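Protein argonaute (Methanocaldococcus jannaschii, PDB 5G5S) cuts single-stranded DNA, using short single-stranded DNA guides to find complementary target strands, and may defend the cell against invading genetic elements. Local coordinates at residues 518-523 / 690-695. Numbering follows the deposited sequence.
Sequences GGCTVV and DKFVKA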
loop_
_atom_site.group_PDB
_atom_site.type_symbol
_atom_site.label_atom_id
_atom_site.label_comp_id
_atom_site.label_asym_id
_atom_site.label_seq_id
_atom_site.Cartn_x
_atom_site.Cartn_y
_atom_site.Cartn_z
ATOM N N GLY A 518 13.967 3.436 -8.851
ATOM C CA GLY A 518 13.699 3.438 -7.420
ATOM C C GLY A 518 12.289 3.776 -6.993
ATOM O O GLY A 518 11.951 3.622 -5.817
ATOM N N GLY A 519 11.474 4.249 -7.928
ATOM C CA GLY A 519 10.113 4.626 -7.611
ATOM C C GLY A 519 9.197 4.900 -8.778
ATOM O O GLY A 519 9.507 4.599 -9.934
ATOM N N CYS A 520 8.042 5.471 -8.447
ATOM C CA CYS A 520 6.993 5.782 -9.399
ATOM C C CYS A 520 6.173 6.915 -8.877
ATOM O O CYS A 520 5.924 6.996 -7.680
ATOM C CB CYS A 520 6.123 4.548 -9.655
ATOM S SG CYS A 520 4.742 4.820 -10.799
ATOM N N THR A 521 5.723 7.772 -9.791
ATOM C CA THR A 521 4.790 8.857 -9.532
ATOM C C THR A 521 3.583 8.596 -10.442
ATOM O O THR A 521 3.745 8.376 -11.650
ATOM C CB THR A 521 5.429 10.246 -9.773
ATOM O OG1 THR A 521 6.518 10.414 -8.869
ATOM C CG2 THR A 521 4.448 11.389 -9.538
ATOM N N VAL A 522 2.390 8.569 -9.855
ATOM C CA VAL A 522 1.160 8.455 -10.627
ATOM C C VAL A 522 0.539 9.849 -10.597
ATOM O O VAL A 522 0.216 10.363 -9.533
ATOM C CB VAL A 522 0.222 7.278 -10.241
ATOM C CG1 VAL A 522 -1.047 7.287 -11.085
ATOM C CG2 VAL A 522 0.941 5.953 -10.440
ATOM N N VAL A 523 0.527 10.509 -11.759
ATOM C CA VAL A 523 0.053 11.876 -11.919
ATOM C C VAL A 523 -1.429 11.933 -12.282
ATOM O O VAL A 523 -1.844 11.409 -13.311
ATOM C CB VAL A 523 0.941 12.655 -12.933
ATOM C CG1 VAL A 523 0.523 14.123 -13.025
ATOM C CG2 VAL A 523 2.430 12.532 -12.593
ATOM N N ASP A 690 2.076 2.370 -5.741
ATOM C CA ASP A 690 2.518 1.198 -4.993
ATOM C C ASP A 690 2.376 -0.087 -5.821
ATOM O O ASP A 690 3.289 -0.908 -5.819
ATOM C CB ASP A 690 1.792 1.085 -3.645
ATOM C CG ASP A 690 2.248 -0.116 -2.833
ATOM O OD1 ASP A 690 3.447 -0.164 -2.456
ATOM O OD2 ASP A 690 1.431 -1.041 -2.631
ATOM N N LYS A 691 1.257 -0.229 -6.561
ATOM C CA LYS A 691 0.984 -1.368 -7.440
ATOM C C LYS A 691 1.977 -1.455 -8.618
ATOM O O LYS A 691 2.287 -2.561 -9.074
ATOM C CB LYS A 691 -0.467 -1.317 -7.952
ATOM C CG LYS A 691 -1.488 -1.976 -7.014
ATOM C CD LYS A 691 -2.877 -1.946 -7.642
ATOM C CE LYS A 691 -3.799 -3.048 -7.145
ATOM N NZ LYS A 691 -5.228 -2.811 -7.524
ATOM N N PHE A 692 2.468 -0.302 -9.110
ATOM C CA PHE A 692 3.432 -0.273 -10.205
ATOM C C PHE A 692 4.809 -0.697 -9.709
ATOM O O PHE A 692 5.484 -1.477 -10.381
ATOM C CB PHE A 692 3.470 1.091 -10.921
ATOM C CG PHE A 692 4.515 1.160 -12.019
ATOM C CD1 PHE A 692 4.259 0.637 -13.280
ATOM C CD2 PHE A 692 5.780 1.683 -11.769
ATOM C CE1 PHE A 692 5.231 0.674 -14.280
ATOM C CE2 PHE A 692 6.749 1.727 -12.773
ATOM C CZ PHE A 692 6.466 1.226 -14.022
ATOM N N VAL A 693 5.211 -0.201 -8.525
ATOM C CA VAL A 693 6.493 -0.534 -7.891
ATOM C C VAL A 693 6.577 -2.045 -7.600
ATOM O O VAL A 693 7.610 -2.653 -7.901
ATOM C CB VAL A 693 6.831 0.405 -6.694
ATOM C CG1 VAL A 693 8.068 -0.066 -5.922
ATOM C CG2 VAL A 693 7.042 1.838 -7.186
ATOM N N LYS A 694 5.465 -2.660 -7.121
ATOM C CA LYS A 694 5.390 -4.107 -6.880
ATOM C C LYS A 694 5.519 -4.874 -8.196
ATOM O O LYS A 694 6.286 -5.840 -8.257
ATOM C CB LYS A 694 4.092 -4.523 -6.144
ATOM C CG LYS A 694 3.909 -3.971 -4.725
ATOM C CD LYS A 694 5.000 -4.403 -3.737
ATOM C CE LYS A 694 5.012 -3.551 -2.488
ATOM N NZ LYS A 694 6.316 -3.631 -1.775
ATOM N N ALA A 695 4.799 -4.423 -9.246
ATOM C CA ALA A 695 4.798 -5.004 -10.589
ATOM C C ALA A 695 6.200 -5.000 -11.197
ATOM O O ALA A 695 6.622 -6.004 -11.772
ATOM C CB ALA A 695 3.834 -4.252 -11.496
#
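The sulfur of Cys520 meets the ring of Phe692 obliquely. Cys520 SG lies 4.3 Å from the centroid of the Phe692 ring, 49° off the ring normal. It sits close to one ortho carbon, with Cys520 SG 3.4 Å from Phe692 CD2. This is a cysteine sulfur-aromatic contact. With CG anti to the backbone N (chi1 177°), the Phe692 ring reaches toward the strand, and its CD2 side lies against the cysteine. Cys520 CB is also close, 3.6 Å from Phe692 CD2. The ring also meets Phe714 edge-to-face and touches Pro535. The contact packs helix 684-697 against strand 517-525 in the RNase H-like PIWI domain, where the strand pairs with 501-506 and 530-537. One helix position further on, Val693 uses its CG2 branch. Val693 CG2 is 3.8 Å from Cys520 CB. The same methyl, Val693 CG2, lies 4.1 Å from Gly519 C. No hydrogen bond joins the two segments. Gly518 and Gly519 both face Ile536, forming a classic beta bulge. By similarity, Asp690 on this helix and Asp506 on strand 501-506 are active-site residues that bind manganese. Val693 also touches Asp506, beside the probable metal site.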